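Local coordinates for ActII protein (Streptomyces coelicolor, PDB 2OPT) that binds actinorhodin and its biosynthetic precursor (S)-DNPA and probably acts as a TetR-family transcriptional repressor that binds operator DNA, at residues L16-A21 against D25-R30. Sequence-based numbering, arbitrary orientation.
Sequences LGILDA and DALSMR
Leu-27 reaches from the loop toward helix 8-22 and divides its two methyls between Ile-18 and Leu-19. CD1 of Leu-27 meets CD1 of Ile-18 at 4.1 Å, the two side chains crossing at about a right angle. CD2 of Leu-27 lies 3.9 Å from CG of Leu-19, at a more slanting approach. The Leu-27 CG stands anti to the backbone N (chi1 180°), which carries the fork out to the helix. While CD1 of Ile-18 touches Leu-27, CG2 of Ile-18 packs on the loop backbone, 3.9 Å from the Ala-26 O and 4.1 Å from the Leu-27 CA. The same CG2 is 4.4 Å from CB of Ala-26. No hydrogen bond crosses between the segments; the contact is van der Waals packing, mostly of aliphatic groups. Further out, Leu-27 rests on Leu-54 and Leu-19 on Val-57, both of helix 50-61, while Ile-18 also touches Leu-32. The Leu-27 O accepts a hydrogen bond from NE of Arg-50. Next along the chain, Ser-28 is the N-cap of helix 29-36, its OG hydrogen-bonded to N of Arg-31. The contact is part of the hydrophobic core of a TetR-type helix-turn-helix domain, where the first helix packs against the lead-in to the predicted DNA-binding motif.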
loop_
_atom_site.group_PDB
_atom_site.type_symbol
_atom_site.label_atom_id
_atom_site.label_comp_id
_atom_site.label_asym_id
_atom_site.label_seq_id
_atom_site.Cartn_x
_atom_site.Cartn_y
_atom_site.Cartn_z
ATOM N N LEU A 16 16.075 14.002 11.445
ATOM C CA LEU A 16 15.947 13.712 10.050
ATOM C C LEU A 16 17.326 13.447 9.424
ATOM O O LEU A 16 17.468 12.620 8.545
ATOM C CB LEU A 16 15.283 14.912 9.367
ATOM C CG LEU A 16 15.101 14.752 7.845
ATOM C CD1 LEU A 16 14.201 13.529 7.523
ATOM C CD2 LEU A 16 14.524 16.054 7.251
ATOM N N GLY A 17 18.345 14.128 9.913
ATOM C CA GLY A 17 19.706 13.969 9.368
ATOM C C GLY A 17 20.193 12.548 9.687
ATOM O O GLY A 17 20.808 11.863 8.853
ATOM N N ILE A 18 19.892 12.079 10.890
ATOM C CA ILE A 18 20.309 10.731 11.303
ATOM C C ILE A 18 19.617 9.712 10.404
ATOM O O ILE A 18 20.261 8.846 9.836
ATOM C CB ILE A 18 20.011 10.462 12.823
ATOM C CG1 ILE A 18 20.950 11.338 13.682
ATOM C CG2 ILE A 18 20.182 8.963 13.179
ATOM C CD1 ILE A 18 20.377 11.643 15.104
ATOM N N LEU A 19 18.299 9.814 10.331
ATOM C CA LEU A 19 17.445 9.010 9.438
ATOM C C LEU A 19 17.982 8.979 8.006
ATOM O O LEU A 19 18.105 7.932 7.394
ATOM C CB LEU A 19 16.063 9.628 9.401
ATOM C CG LEU A 19 14.772 8.943 9.836
ATOM C CD1 LEU A 19 13.583 9.496 9.027
ATOM C CD2 LEU A 19 14.851 7.451 9.616
ATOM N N ASP A 20 18.261 10.142 7.445
ATOM C CA ASP A 20 18.701 10.226 6.042
ATOM C C ASP A 20 20.002 9.441 5.833
ATOM O O ASP A 20 20.197 8.800 4.787
ATOM C CB ASP A 20 18.868 11.700 5.630
ATOM C CG ASP A 20 17.501 12.401 5.327
ATOM O OD1 ASP A 20 16.486 11.712 5.221
ATOM O OD2 ASP A 20 17.451 13.637 5.186
ATOM N N ALA A 21 20.891 9.499 6.823
ATOM C CA ALA A 21 22.240 8.942 6.647
ATOM C C ALA A 21 22.311 7.512 7.133
ATOM O O ALA A 21 23.169 6.760 6.677
ATOM C CB ALA A 21 23.300 9.808 7.383
ATOM N N ASP A 25 16.465 2.596 12.080
ATOM C CA ASP A 25 16.780 1.834 13.298
ATOM C C ASP A 25 17.860 2.544 14.123
ATOM O O ASP A 25 17.856 2.473 15.348
ATOM C CB ASP A 25 17.120 0.371 12.999
ATOM C CG ASP A 25 15.916 -0.436 12.500
ATOM O OD1 ASP A 25 14.747 -0.086 12.746
ATOM O OD2 ASP A 25 16.142 -1.454 11.831
ATOM N N ALA A 26 18.726 3.284 13.434
ATOM C CA ALA A 26 19.773 4.114 14.026
ATOM C C ALA A 26 19.222 5.291 14.803
ATOM O O ALA A 26 19.942 5.892 15.607
ATOM C CB ALA A 26 20.693 4.619 12.941
ATOM N N LEU A 27 17.946 5.637 14.553
ATOM C CA LEU A 27 17.345 6.801 15.197
ATOM C C LEU A 27 16.654 6.407 16.496
ATOM O O LEU A 27 15.466 6.092 16.481
ATOM C CB LEU A 27 16.379 7.527 14.249
ATOM C CG LEU A 27 15.676 8.776 14.816
ATOM C CD1 LEU A 27 16.665 9.805 15.258
ATOM C CD2 LEU A 27 14.719 9.358 13.763
ATOM N N SER A 28 17.409 6.416 17.605
ATOM C CA SER A 28 16.887 6.162 18.942
ATOM C C SER A 28 16.931 7.485 19.660
ATOM O O SER A 28 17.666 8.381 19.255
ATOM C CB SER A 28 17.765 5.149 19.684
ATOM O OG SER A 28 19.053 5.682 19.864
ATOM N N MET A 29 16.171 7.622 20.736
ATOM C CA MET A 29 16.217 8.894 21.533
ATOM C C MET A 29 17.616 9.141 22.123
ATOM O O MET A 29 18.122 10.286 22.182
ATOM C CB MET A 29 15.144 8.850 22.631
ATOM C CG MET A 29 13.729 8.872 22.047
ATOM S SD MET A 29 13.472 10.035 20.663
ATOM C CE MET A 29 13.142 11.551 21.551
ATOM N N ARG A 30 18.260 8.060 22.505
ATOM C CA ARG A 30 19.606 8.154 23.030
ATOM C C ARG A 30 20.599 8.681 21.994
ATOM O O ARG A 30 21.425 9.549 22.321
ATOM C CB ARG A 30 20.047 6.810 23.585
ATOM C CG ARG A 30 21.296 6.875 24.407
ATOM C CD ARG A 30 21.456 5.579 25.197
ATOM N NE ARG A 30 20.441 5.464 26.259
ATOM C CZ ARG A 30 20.559 5.990 27.475
ATOM N NH1 ARG A 30 19.574 5.821 28.361
ATOM N NH2 ARG A 30 21.657 6.682 27.804
#